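Local structure of probable glutathione reductase (Sinorhizobium meliloti, 4DNA) at residues E35-G40 with V44-V49; C48-L53 with E162-P167. The protein probably catalyses the NADPH-dependent reduction of glutathione disulfide to glutathione, as an FAD-containing homodimer with a redox-active disulfide. One frame throughout, in Å; residues are numbered along the deposited sequence.

Interaction 1 (E35-G40 with V44-V49); sequences EEFRYG and VIRGCV. With FAD (flavin-adenine dinucleotide), chain C.
Phe37 swings its ring away from its own backbone N (chi1 179°), and Arg46 starts with CG wedged between the backbone N and the carbonyl carbon (chi1 46°) before running out extended to NE. These two torsions bring the side chains together beside the ribose of FAD. The setting is the Rossmann-type FAD domain. Residues 35-40 follow strand 31-35 of its parallel sheet. Residues 44-49 run from helix 41-46, which carries Cys43, through Gly47 into helix 48-66, which begins with Cys48. Phe37 CE2 sits over the middle of the Arg46 guanidinium, 3.4 Å from Arg46 CZ. The two planes are 37° apart, so the groups cross obliquely rather than stack. On the Phe37 ring, Arg38 CG lies over the centre of one face, and Phe37 CE2 also reaches Ile45 CG2 at 4.2 Å. With an alanine in place of Arg46, the Phe37 ring would probably lose the flat group that meets its CE2 and be freer to turn. Ile45 fits against the aliphatic base of Arg38, CD1 to CB, and its CG1 lies over one face of the Arg38 guanidinium. That guanidinium is held outside the contact by salt bridges to Glu96 and Glu89. Glu35 grips the ribose, as an acidic residue at this position commonly does in dinucleotide-binding folds. Its carboxylate takes two bonds from the hydroxyls: FAD O3B to Glu35 OE1 at 2.6 Å and FAD O2B to Glu35 OE2 at 2.8 Å. Cys48 is joined to Cys43 in the redox disulfide, and Cys48 SG stands 3.3 Å from FAD C10. Gly40 leads the chain into helix 41-46 with a positive phi; Val44 CG2 lies 3.3 Å from Gly40 O.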
ATOM      1  N   GLU A  35       2.213 -31.921  17.492  1.00 81.01           N
ATOM      2  CA  GLU A  35       1.888 -30.631  18.105  1.00 79.58           C
ATOM      3  C   GLU A  35       1.158 -30.832  19.434  1.00 81.59           C
ATOM      4  O   GLU A  35       0.153 -31.546  19.497  1.00 83.07           O
ATOM      5  CB  GLU A  35       1.082 -29.739  17.148  1.00 78.46           C
ATOM      6  CG  GLU A  35       0.387 -28.551  17.803  1.00 78.69           C
ATOM      7  CD  GLU A  35       1.336 -27.418  18.191  1.00 75.10           C
ATOM      8  OE1 GLU A  35       2.041 -26.904  17.299  1.00 74.25           O
ATOM      9  OE2 GLU A  35       1.364 -27.014  19.379  1.00 73.65           O
ATOM     10  N   GLU A  36       1.671 -30.190  20.484  1.00 80.53           N
ATOM     11  CA  GLU A  36       1.155 -30.329  21.849  1.00 81.28           C
ATOM     12  C   GLU A  36      -0.035 -29.414  22.188  1.00 82.15           C
ATOM     13  O   GLU A  36      -0.450 -29.305  23.354  1.00 82.27           O
ATOM     14  CB  GLU A  36       2.280 -30.065  22.852  1.00 81.05           C
ATOM     15  CG  GLU A  36       2.718 -28.611  22.978  1.00 79.70           C
ATOM     16  CD  GLU A  36       3.581 -28.372  24.208  1.00 80.94           C
ATOM     17  OE1 GLU A  36       3.679 -29.291  25.064  1.00 82.28           O
ATOM     18  OE2 GLU A  36       4.158 -27.271  24.327  1.00 76.02           O
ATOM     19  N   PHE A  37      -0.579 -28.745  21.181  1.00 80.97           N
ATOM     20  CA  PHE A  37      -1.587 -27.733  21.431  1.00 80.43           C
ATOM     21  C   PHE A  37      -2.481 -27.595  20.198  1.00 80.53           C
ATOM     22  O   PHE A  37      -3.487 -28.311  20.089  1.00 82.83           O
ATOM     23  CB  PHE A  37      -0.927 -26.408  21.891  1.00 79.20           C
ATOM     24  CG  PHE A  37      -1.903 -25.285  22.156  1.00 79.36           C
ATOM     25  CD1 PHE A  37      -3.067 -25.499  22.898  1.00 79.66           C
ATOM     26  CD2 PHE A  37      -1.650 -23.998  21.670  1.00 78.60           C
ATOM     27  CE1 PHE A  37      -3.964 -24.465  23.130  1.00 79.16           C
ATOM     28  CE2 PHE A  37      -2.545 -22.957  21.907  1.00 76.51           C
ATOM     29  CZ  PHE A  37      -3.703 -23.195  22.637  1.00 78.12           C
ATOM     30  N   ARG A  38      -2.109 -26.710  19.268  1.00 79.25           N
ATOM     31  CA  ARG A  38      -2.912 -26.438  18.067  1.00 79.53           C
ATOM     32  C   ARG A  38      -2.044 -26.210  16.828  1.00 78.04           C
ATOM     33  O   ARG A  38      -1.167 -25.338  16.828  1.00 77.18           O
ATOM     34  CB  ARG A  38      -3.839 -25.236  18.290  1.00 77.86           C
ATOM     35  CG  ARG A  38      -5.027 -25.501  19.195  1.00 78.48           C
ATOM     36  CD  ARG A  38      -5.936 -24.288  19.278  1.00 72.90           C
ATOM     37  NE  ARG A  38      -6.918 -24.241  18.198  1.00 70.42           N
ATOM     38  CZ  ARG A  38      -7.841 -23.289  18.069  1.00 71.20           C
ATOM     39  NH1 ARG A  38      -7.921 -22.295  18.948  1.00 70.54           N
ATOM     40  NH2 ARG A  38      -8.695 -23.332  17.056  1.00 73.87           N
ATOM     41  N   TYR A  39      -2.299 -27.002  15.783  1.00 79.73           N
ATOM     42  CA  TYR A  39      -1.564 -26.931  14.513  1.00 78.07           C
ATOM     43  C   TYR A  39      -1.712 -25.573  13.815  1.00 77.97           C
ATOM     44  O   TYR A  39      -2.814 -25.013  13.744  1.00 77.75           O
ATOM     45  CB  TYR A  39      -1.969 -28.087  13.582  1.00 77.74           C
ATOM     46  CG  TYR A  39      -1.226 -29.382  13.880  1.00 79.57           C
ATOM     47  CD1 TYR A  39       0.067 -29.611  13.375  1.00 79.15           C
ATOM     48  CD2 TYR A  39      -1.801 -30.371  14.676  1.00 80.79           C
ATOM     49  CE1 TYR A  39       0.753 -30.783  13.656  1.00 79.16           C
ATOM     50  CE2 TYR A  39      -1.124 -31.549  14.956  1.00 80.88           C
ATOM     51  CZ  TYR A  39       0.148 -31.750  14.447  1.00 80.90           C
ATOM     52  OH  TYR A  39       0.817 -32.921  14.742  1.00 82.71           O
ATOM     53  N   GLY A  40      -0.596 -25.050  13.305  1.00 77.67           N
ATOM     54  CA  GLY A  40      -0.561 -23.708  12.715  1.00 75.72           C
ATOM     55  C   GLY A  40       0.344 -22.794  13.519  1.00 74.64           C
ATOM     56  O   GLY A  40       0.848 -21.804  12.991  1.00 73.80           O
ATOM     57  N   VAL A  44      -0.554 -18.320  13.438  1.00 68.86           N
ATOM     58  CA  VAL A  44      -1.943 -18.603  13.118  1.00 68.18           C
ATOM     59  C   VAL A  44      -2.823 -18.398  14.346  1.00 68.95           C
ATOM     60  O   VAL A  44      -3.827 -17.687  14.291  1.00 68.62           O
ATOM     61  CB  VAL A  44      -2.131 -20.050  12.583  1.00 69.79           C
ATOM     62  CG1 VAL A  44      -3.611 -20.413  12.479  1.00 69.24           C
ATOM     63  CG2 VAL A  44      -1.443 -20.228  11.234  1.00 71.38           C
ATOM     64  N   ILE A  45      -2.445 -19.011  15.457  1.00 68.47           N
ATOM     65  CA  ILE A  45      -3.368 -19.122  16.568  1.00 68.27           C
ATOM     66  C   ILE A  45      -3.412 -17.902  17.468  1.00 68.33           C
ATOM     67  O   ILE A  45      -4.492 -17.453  17.823  1.00 69.03           O
ATOM     68  CB  ILE A  45      -3.170 -20.443  17.331  1.00 69.27           C
ATOM     69  CG1 ILE A  45      -4.008 -21.514  16.645  1.00 70.62           C
ATOM     70  CG2 ILE A  45      -3.589 -20.327  18.790  1.00 70.23           C
ATOM     71  CD1 ILE A  45      -3.229 -22.746  16.301  1.00 74.64           C
ATOM     72  N   ARG A  46      -2.252 -17.349  17.802  1.00 68.13           N
ATOM     73  CA  ARG A  46      -2.164 -16.266  18.775  1.00 66.78           C
ATOM     74  C   ARG A  46      -0.995 -15.311  18.476  1.00 66.58           C
ATOM     75  O   ARG A  46      -0.297 -14.827  19.388  1.00 67.30           O
ATOM     76  CB  ARG A  46      -2.112 -16.839  20.197  1.00 67.94           C
ATOM     77  CG  ARG A  46      -1.155 -18.004  20.372  1.00 68.08           C
ATOM     78  CD  ARG A  46      -1.434 -18.814  21.623  1.00 67.70           C
ATOM     79  NE  ARG A  46      -0.423 -19.859  21.758  1.00 69.29           N
ATOM     80  CZ  ARG A  46      -0.256 -20.656  22.815  1.00 72.20           C
ATOM     81  NH1 ARG A  46      -1.044 -20.558  23.885  1.00 69.96           N
ATOM     82  NH2 ARG A  46       0.718 -21.561  22.796  1.00 70.51           N
ATOM     83  N   GLY A  47      -0.815 -15.028  17.185  1.00 66.12           N
ATOM     84  CA  GLY A  47       0.221 -14.131  16.703  1.00 65.92           C
ATOM     85  C   GLY A  47      -0.273 -13.342  15.499  1.00 66.67           C
ATOM     86  O   GLY A  47      -1.364 -12.753  15.547  1.00 64.96           O
ATOM     87  N   CYS A  48       0.521 -13.350  14.419  1.00 65.76           N
ATOM     88  CA  CYS A  48       0.324 -12.462  13.276  1.00 63.98           C
ATOM     89  C   CYS A  48      -1.130 -12.431  12.828  1.00 64.76           C
ATOM     90  O   CYS A  48      -1.715 -11.352  12.761  1.00 63.57           O
ATOM     91  CB  CYS A  48       1.234 -12.833  12.093  1.00 64.77           C
ATOM     92  SG  CYS A  48       2.539 -14.061  12.393  1.00 66.41           S
ATOM     93  N   VAL A  49      -1.706 -13.610  12.545  1.00 65.99           N
ATOM     94  CA  VAL A  49      -3.085 -13.716  12.023  1.00 65.26           C
ATOM     95  C   VAL A  49      -4.080 -13.028  12.948  1.00 64.58           C
ATOM     96  O   VAL A  49      -4.596 -11.970  12.597  1.00 64.78           O
ATOM     97  CB  VAL A  49      -3.558 -15.178  11.733  1.00 66.05           C
ATOM     98  CG1 VAL A  49      -5.047 -15.215  11.404  1.00 65.23           C
ATOM     99  CG2 VAL A  49      -2.769 -15.812  10.595  1.00 66.31           C
TER
HETATM  100  PA  FAD C 500       5.686 -21.548  16.432  1.00 71.98           P
HETATM  101  O1A FAD C 500       6.006 -20.786  17.706  1.00 70.48           O
HETATM  102  O2A FAD C 500       4.835 -20.962  15.327  1.00 72.80           O
HETATM  103  O5B FAD C 500       5.018 -22.955  16.825  1.00 72.78           O
HETATM  104  C5B FAD C 500       5.784 -24.094  17.239  1.00 72.43           C
HETATM  105  C4B FAD C 500       4.776 -25.087  17.796  1.00 72.55           C
HETATM  106  O4B FAD C 500       5.390 -26.150  18.523  1.00 71.01           O
HETATM  107  C3B FAD C 500       3.835 -24.382  18.754  1.00 72.84           C
HETATM  108  O3B FAD C 500       2.494 -24.541  18.270  1.00 71.60           O
HETATM  109  C2B FAD C 500       4.082 -25.051  20.093  1.00 72.62           C
HETATM  110  O2B FAD C 500       2.880 -25.148  20.858  1.00 72.55           O
HETATM  111  C1B FAD C 500       4.628 -26.416  19.702  1.00 73.72           C
HETATM  112  N9A FAD C 500       5.531 -27.023  20.709  1.00 74.97           N
HETATM  113  C8A FAD C 500       6.338 -26.332  21.536  1.00 75.00           C
HETATM  114  N7A FAD C 500       7.075 -27.147  22.329  1.00 76.00           N
HETATM  115  C5A FAD C 500       6.739 -28.398  21.995  1.00 76.74           C
HETATM  116  C6A FAD C 500       7.164 -29.727  22.461  1.00 78.41           C
HETATM  117  N6A FAD C 500       8.087 -29.788  23.452  1.00 79.46           N
HETATM  118  N1A FAD C 500       6.598 -30.816  21.875  1.00 78.97           N
HETATM  119  C2A FAD C 500       5.669 -30.687  20.896  1.00 78.08           C
HETATM  120  N3A FAD C 500       5.237 -29.494  20.424  1.00 77.06           N
HETATM  121  C4A FAD C 500       5.727 -28.328  20.927  1.00 76.58           C
HETATM  122  N1  FAD C 500       5.703 -12.610  12.790  1.00 64.60           N
HETATM  123  C2  FAD C 500       5.571 -11.957  11.613  1.00 64.16           C
HETATM  124  O2  FAD C 500       6.312 -12.269  10.656  1.00 64.41           O
HETATM  125  N3  FAD C 500       4.662 -10.979  11.446  1.00 64.02           N
HETATM  126  C4  FAD C 500       3.826 -10.578  12.424  1.00 64.26           C
HETATM  127  O4  FAD C 500       2.986  -9.668  12.218  1.00 64.22           O
HETATM  128  C4X FAD C 500       3.920 -11.245  13.747  1.00 64.55           C
HETATM  129  N5  FAD C 500       3.117 -10.906  14.779  1.00 64.58           N
HETATM  130  C5X FAD C 500       3.232 -11.549  15.972  1.00 65.29           C
HETATM  131  C6  FAD C 500       2.403 -11.198  17.038  1.00 65.50           C
HETATM  132  C7  FAD C 500       2.520 -11.847  18.272  1.00 65.90           C
HETATM  133  C7M FAD C 500       1.598 -11.433  19.392  1.00 66.33           C
HETATM  134  C8  FAD C 500       3.528 -12.939  18.453  1.00 66.03           C
HETATM  135  C8M FAD C 500       3.690 -13.684  19.751  1.00 66.53           C
HETATM  136  C9  FAD C 500       4.355 -13.288  17.394  1.00 66.02           C
HETATM  137  C9A FAD C 500       4.248 -12.636  16.167  1.00 65.10           C
HETATM  138  N10 FAD C 500       5.092 -13.003  15.100  1.00 65.06           N
HETATM  139  C10 FAD C 500       4.943 -12.316  13.871  1.00 64.81           C
HETATM  140  C1' FAD C 500       6.094 -14.067  15.293  1.00 65.65           C
HETATM  141  C2' FAD C 500       5.682 -15.406  14.698  1.00 67.39           C
HETATM  142  O2' FAD C 500       4.413 -15.796  15.231  1.00 66.91           O
HETATM  143  C3' FAD C 500       6.751 -16.465  14.971  1.00 69.69           C
HETATM  144  O3' FAD C 500       8.022 -15.922  14.595  1.00 68.86           O
HETATM  145  C4' FAD C 500       6.519 -17.768  14.204  1.00 68.81           C
HETATM  146  O4' FAD C 500       5.328 -18.401  14.688  1.00 70.33           O
HETATM  147  C5' FAD C 500       7.693 -18.718  14.366  1.00 70.03           C
HETATM  148  O5' FAD C 500       7.204 -20.057  14.326  1.00 71.78           O
HETATM  149  P   FAD C 500       8.055 -21.340  14.818  1.00 71.47           P
HETATM  150  O1P FAD C 500       8.283 -22.268  13.640  1.00 71.86           O
HETATM  151  O2P FAD C 500       9.223 -20.890  15.662  1.00 71.28           O
HETATM  152  O3P FAD C 500       7.045 -22.126  15.789  1.00 72.18           O

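Interaction 2 (C48-L53 with E162-P167); sequences CVPKKL and EAFDLP. With FAD (flavin-adenine dinucleotide), chain C.
Lys51 NZ is paired with Glu184 OE2 in a salt bridge, while the backbone of the same lysine rests against the Phe164 ring. The amino group also reaches the flavin, but its exact placement there is doubtful, because the approach to FAD O4 is modelled too short to be trusted. Lys51 CG stands opposite the backbone N (chi1 163°), and bends at chi2 and chi3 fold the chain back to the isoalloxazine. The amine therefore leads away from Phe164, although Lys51 CB stays 4.1 Å from Phe164 CZ. Phe164 is the one residue of 162-167 that does the touching. Pro50 CB lies over one face of the Phe164 ring in a CH-pi contact, 4.1 Å from the ring centroid and 17° off the normal. At the rim of the same ring, Phe164 CE1 meets the helix backbone and comes 3.7 Å from Lys51 CA. The helix is 48-66, which starts at the second cysteine of the redox disulfide in the pyridine nucleotide-disulfide oxidoreductase fold. Its opening turn is tied by Lys52 N to Cys48 O at 2.9 Å. Pro50 sits in this first turn, where its missing N-H costs the helix no bond. The partner segment includes a type I turn from Ala163 to Leu166. Ala163 and Leu166 of this segment pack on strand 259-262 of the four-stranded parallel sheet, so the contact joins the redox helix of the FAD domain to the domain thought to bind the pyridine nucleotide. Tyr54 meets the Phe164 ring edge-to-face, and its OH is hydrogen-bonded to Phe164 O.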
ATOM      1  N   CYS A  48       0.521 -13.350  14.419  1.00 65.76           N
ATOM      2  CA  CYS A  48       0.324 -12.462  13.276  1.00 63.98           C
ATOM      3  C   CYS A  48      -1.130 -12.431  12.828  1.00 64.76           C
ATOM      4  O   CYS A  48      -1.715 -11.352  12.761  1.00 63.57           O
ATOM      5  CB  CYS A  48       1.234 -12.833  12.093  1.00 64.77           C
ATOM      6  SG  CYS A  48       2.539 -14.061  12.393  1.00 66.41           S
ATOM      7  N   VAL A  49      -1.706 -13.610  12.545  1.00 65.99           N
ATOM      8  CA  VAL A  49      -3.085 -13.716  12.023  1.00 65.26           C
ATOM      9  C   VAL A  49      -4.080 -13.028  12.948  1.00 64.58           C
ATOM     10  O   VAL A  49      -4.596 -11.970  12.597  1.00 64.78           O
ATOM     11  CB  VAL A  49      -3.558 -15.178  11.733  1.00 66.05           C
ATOM     12  CG1 VAL A  49      -5.047 -15.215  11.404  1.00 65.23           C
ATOM     13  CG2 VAL A  49      -2.769 -15.812  10.595  1.00 66.31           C
ATOM     14  N   PRO A  50      -4.346 -13.610  14.136  1.00 64.75           N
ATOM     15  CA  PRO A  50      -5.326 -12.941  14.996  1.00 64.89           C
ATOM     16  C   PRO A  50      -4.970 -11.482  15.247  1.00 64.35           C
ATOM     17  O   PRO A  50      -5.864 -10.633  15.300  1.00 64.67           O
ATOM     18  CB  PRO A  50      -5.273 -13.732  16.312  1.00 64.58           C
ATOM     19  CG  PRO A  50      -4.083 -14.611  16.209  1.00 66.69           C
ATOM     20  CD  PRO A  50      -3.797 -14.823  14.759  1.00 66.24           C
ATOM     21  N   LYS A  51      -3.682 -11.185  15.382  1.00 63.52           N
ATOM     22  CA  LYS A  51      -3.285  -9.831  15.703  1.00 63.11           C
ATOM     23  C   LYS A  51      -3.828  -8.866  14.662  1.00 62.80           C
ATOM     24  O   LYS A  51      -4.462  -7.863  15.000  1.00 62.96           O
ATOM     25  CB  LYS A  51      -1.769  -9.715  15.831  1.00 63.32           C
ATOM     26  CG  LYS A  51      -1.252  -8.285  15.747  1.00 62.34           C
ATOM     27  CD  LYS A  51      -0.487  -8.033  14.456  1.00 61.47           C
ATOM     28  CE  LYS A  51       0.833  -8.774  14.511  1.00 64.02           C
ATOM     29  NZ  LYS A  51       1.782  -8.283  13.491  1.00 64.80           N
ATOM     30  N   LYS A  52      -3.604  -9.190  13.397  1.00 62.52           N
ATOM     31  CA  LYS A  52      -3.946  -8.285  12.307  1.00 62.50           C
ATOM     32  C   LYS A  52      -5.460  -8.074  12.220  1.00 63.12           C
ATOM     33  O   LYS A  52      -5.922  -7.003  11.806  1.00 62.72           O
ATOM     34  CB  LYS A  52      -3.351  -8.803  10.988  1.00 63.64           C
ATOM     35  CG  LYS A  52      -3.481  -7.886   9.775  1.00 63.81           C
ATOM     36  CD  LYS A  52      -2.586  -6.652   9.844  1.00 65.80           C
ATOM     37  CE  LYS A  52      -2.651  -5.849   8.551  1.00 66.90           C
ATOM     38  NZ  LYS A  52      -2.072  -6.582   7.391  1.00 66.59           N
ATOM     39  N   LEU A  53      -6.229  -9.081  12.624  1.00 62.54           N
ATOM     40  CA  LEU A  53      -7.675  -8.956  12.649  1.00 62.92           C
ATOM     41  C   LEU A  53      -8.096  -7.914  13.679  1.00 62.86           C
ATOM     42  O   LEU A  53      -8.897  -7.015  13.402  1.00 62.03           O
ATOM     43  CB  LEU A  53      -8.324 -10.313  12.932  1.00 64.25           C
ATOM     44  CG  LEU A  53      -8.138 -11.419  11.868  1.00 66.11           C
ATOM     45  CD1 LEU A  53      -8.956 -12.656  12.212  1.00 65.65           C
ATOM     46  CD2 LEU A  53      -8.499 -10.958  10.461  1.00 65.51           C
ATOM     47  N   GLU A 162      -3.245 -14.712  26.562  1.00 71.52           N
ATOM     48  CA  GLU A 162      -4.576 -14.438  27.117  1.00 72.45           C
ATOM     49  C   GLU A 162      -5.212 -13.196  26.554  1.00 70.20           C
ATOM     50  O   GLU A 162      -6.398 -12.953  26.790  1.00 70.98           O
ATOM     51  CB  GLU A 162      -4.544 -14.279  28.631  1.00 71.95           C
ATOM     52  CG  GLU A 162      -4.097 -15.508  29.373  1.00 72.46           C
ATOM     53  CD  GLU A 162      -2.603 -15.592  29.411  1.00 74.25           C
ATOM     54  OE1 GLU A 162      -1.972 -14.569  29.769  1.00 73.92           O
ATOM     55  OE2 GLU A 162      -2.067 -16.659  29.054  1.00 75.99           O
ATOM     56  N   ALA A 163      -4.439 -12.394  25.839  1.00 68.90           N
ATOM     57  CA  ALA A 163      -4.936 -11.096  25.427  1.00 68.14           C
ATOM     58  C   ALA A 163      -6.086 -11.256  24.452  1.00 68.01           C
ATOM     59  O   ALA A 163      -7.154 -10.656  24.621  1.00 68.40           O
ATOM     60  CB  ALA A 163      -3.826 -10.267  24.821  1.00 67.48           C
ATOM     61  N   PHE A 164      -5.882 -12.099  23.448  1.00 67.35           N
ATOM     62  CA  PHE A 164      -6.900 -12.306  22.431  1.00 67.04           C
ATOM     63  C   PHE A 164      -8.193 -12.859  23.006  1.00 68.04           C
ATOM     64  O   PHE A 164      -9.273 -12.609  22.456  1.00 68.22           O
ATOM     65  CB  PHE A 164      -6.387 -13.237  21.338  1.00 65.97           C
ATOM     66  CG  PHE A 164      -5.206 -12.703  20.598  1.00 64.57           C
ATOM     67  CD1 PHE A 164      -5.343 -11.618  19.729  1.00 64.08           C
ATOM     68  CD2 PHE A 164      -3.960 -13.275  20.769  1.00 65.42           C
ATOM     69  CE1 PHE A 164      -4.250 -11.110  19.045  1.00 63.65           C
ATOM     70  CE2 PHE A 164      -2.862 -12.775  20.085  1.00 64.68           C
ATOM     71  CZ  PHE A 164      -3.011 -11.697  19.216  1.00 63.05           C
ATOM     72  N   ASP A 165      -8.083 -13.589  24.114  1.00 67.78           N
ATOM     73  CA  ASP A 165      -9.205 -14.358  24.630  1.00 69.27           C
ATOM     74  C   ASP A 165      -9.691 -13.949  26.012  1.00 70.26           C
ATOM     75  O   ASP A 165     -10.312 -14.759  26.702  1.00 71.70           O
ATOM     76  CB  ASP A 165      -8.873 -15.858  24.643  1.00 70.77           C
ATOM     77  CG  ASP A 165      -8.776 -16.459  23.253  1.00 70.72           C
ATOM     78  OD1 ASP A 165      -9.572 -16.088  22.362  1.00 68.23           O
ATOM     79  OD2 ASP A 165      -7.901 -17.325  23.057  1.00 73.15           O
ATOM     80  N   LEU A 166      -9.429 -12.713  26.429  1.00 69.49           N
ATOM     81  CA  LEU A 166      -9.970 -12.261  27.708  1.00 71.28           C
ATOM     82  C   LEU A 166     -11.481 -12.522  27.734  1.00 71.75           C
ATOM     83  O   LEU A 166     -12.162 -12.305  26.732  1.00 71.32           O
ATOM     84  CB  LEU A 166      -9.683 -10.780  27.950  1.00 70.70           C
ATOM     85  CG  LEU A 166      -8.226 -10.401  28.173  1.00 70.22           C
ATOM     86  CD1 LEU A 166      -8.053  -8.903  28.062  1.00 66.67           C
ATOM     87  CD2 LEU A 166      -7.766 -10.879  29.534  1.00 73.60           C
ATOM     88  N   PRO A 167     -12.003 -13.023  28.866  1.00 73.11           N
ATOM     89  CA  PRO A 167     -13.441 -13.284  28.967  1.00 74.12           C
ATOM     90  C   PRO A 167     -14.311 -12.029  28.851  1.00 73.17           C
ATOM     91  O   PRO A 167     -15.497 -12.131  28.527  1.00 72.76           O
ATOM     92  CB  PRO A 167     -13.578 -13.922  30.357  1.00 75.54           C
ATOM     93  CG  PRO A 167     -12.260 -14.581  30.581  1.00 74.61           C
ATOM     94  CD  PRO A 167     -11.266 -13.612  30.001  1.00 73.68           C
TER
HETATM   95  PA  FAD C 500       5.686 -21.548  16.432  1.00 71.98           P
HETATM   96  O1A FAD C 500       6.006 -20.786  17.706  1.00 70.48           O
HETATM   97  O2A FAD C 500       4.835 -20.962  15.327  1.00 72.80           O
HETATM   98  O5B FAD C 500       5.018 -22.955  16.825  1.00 72.78           O
HETATM   99  C5B FAD C 500       5.784 -24.094  17.239  1.00 72.43           C
HETATM  100  C4B FAD C 500       4.776 -25.087  17.796  1.00 72.55           C
HETATM  101  O4B FAD C 500       5.390 -26.150  18.523  1.00 71.01           O
HETATM  102  C3B FAD C 500       3.835 -24.382  18.754  1.00 72.84           C
HETATM  103  O3B FAD C 500       2.494 -24.541  18.270  1.00 71.60           O
HETATM  104  C2B FAD C 500       4.082 -25.051  20.093  1.00 72.62           C
HETATM  105  O2B FAD C 500       2.880 -25.148  20.858  1.00 72.55           O
HETATM  106  C1B FAD C 500       4.628 -26.416  19.702  1.00 73.72           C
HETATM  107  N9A FAD C 500       5.531 -27.023  20.709  1.00 74.97           N
HETATM  108  C8A FAD C 500       6.338 -26.332  21.536  1.00 75.00           C
HETATM  109  N7A FAD C 500       7.075 -27.147  22.329  1.00 76.00           N
HETATM  110  C5A FAD C 500       6.739 -28.398  21.995  1.00 76.74           C
HETATM  111  C6A FAD C 500       7.164 -29.727  22.461  1.00 78.41           C
HETATM  112  N6A FAD C 500       8.087 -29.788  23.452  1.00 79.46           N
HETATM  113  N1A FAD C 500       6.598 -30.816  21.875  1.00 78.97           N
HETATM  114  C2A FAD C 500       5.669 -30.687  20.896  1.00 78.08           C
HETATM  115  N3A FAD C 500       5.237 -29.494  20.424  1.00 77.06           N
HETATM  116  C4A FAD C 500       5.727 -28.328  20.927  1.00 76.58           C
HETATM  117  N1  FAD C 500       5.703 -12.610  12.790  1.00 64.60           N
HETATM  118  C2  FAD C 500       5.571 -11.957  11.613  1.00 64.16           C
HETATM  119  O2  FAD C 500       6.312 -12.269  10.656  1.00 64.41           O
HETATM  120  N3  FAD C 500       4.662 -10.979  11.446  1.00 64.02           N
HETATM  121  C4  FAD C 500       3.826 -10.578  12.424  1.00 64.26           C
HETATM  122  O4  FAD C 500       2.986  -9.668  12.218  1.00 64.22           O
HETATM  123  C4X FAD C 500       3.920 -11.245  13.747  1.00 64.55           C
HETATM  124  N5  FAD C 500       3.117 -10.906  14.779  1.00 64.58           N
HETATM  125  C5X FAD C 500       3.232 -11.549  15.972  1.00 65.29           C
HETATM  126  C6  FAD C 500       2.403 -11.198  17.038  1.00 65.50           C
HETATM  127  C7  FAD C 500       2.520 -11.847  18.272  1.00 65.90           C
HETATM  128  C7M FAD C 500       1.598 -11.433  19.392  1.00 66.33           C
HETATM  129  C8  FAD C 500       3.528 -12.939  18.453  1.00 66.03           C
HETATM  130  C8M FAD C 500       3.690 -13.684  19.751  1.00 66.53           C
HETATM  131  C9  FAD C 500       4.355 -13.288  17.394  1.00 66.02           C
HETATM  132  C9A FAD C 500       4.248 -12.636  16.167  1.00 65.10           C
HETATM  133  N10 FAD C 500       5.092 -13.003  15.100  1.00 65.06           N
HETATM  134  C10 FAD C 500       4.943 -12.316  13.871  1.00 64.81           C
HETATM  135  C1' FAD C 500       6.094 -14.067  15.293  1.00 65.65           C
HETATM  136  C2' FAD C 500       5.682 -15.406  14.698  1.00 67.39           C
HETATM  137  O2' FAD C 500       4.413 -15.796  15.231  1.00 66.91           O
HETATM  138  C3' FAD C 500       6.751 -16.465  14.971  1.00 69.69           C
HETATM  139  O3' FAD C 500       8.022 -15.922  14.595  1.00 68.86           O
HETATM  140  C4' FAD C 500       6.519 -17.768  14.204  1.00 68.81           C
HETATM  141  O4' FAD C 500       5.328 -18.401  14.688  1.00 70.33           O
HETATM  142  C5' FAD C 500       7.693 -18.718  14.366  1.00 70.03           C
HETATM  143  O5' FAD C 500       7.204 -20.057  14.326  1.00 71.78           O
HETATM  144  P   FAD C 500       8.055 -21.340  14.818  1.00 71.47           P
HETATM  145  O1P FAD C 500       8.283 -22.268  13.640  1.00 71.86           O
HETATM  146  O2P FAD C 500       9.223 -20.890  15.662  1.00 71.28           O
HETATM  147  O3P FAD C 500       7.045 -22.126  15.789  1.00 72.18           O

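In the fold
Interactions 1 and 2 share Cys48 and Val49, and their centres lie 11 Å apart. They meet directly at the break between helices 41-46 and 48-66. There Ile45 O lies 3.3 Å from Pro50 CG, and Arg46 O lies 3.4 Å from Phe164 CE2. The side chain of Arg46 thus belongs to interaction 1 while its carbonyl borders the ring of interaction 2. Interaction 1 follows FAD from the adenosine (Glu35, Glu36) to the flavin (Gly47, Cys48); interaction 2 meets it at the flavin through Cys48 and Lys51. The second subunit closes on this region, with its Pro440 against Cys48 and its His439 O hydrogen-bonded to FAD.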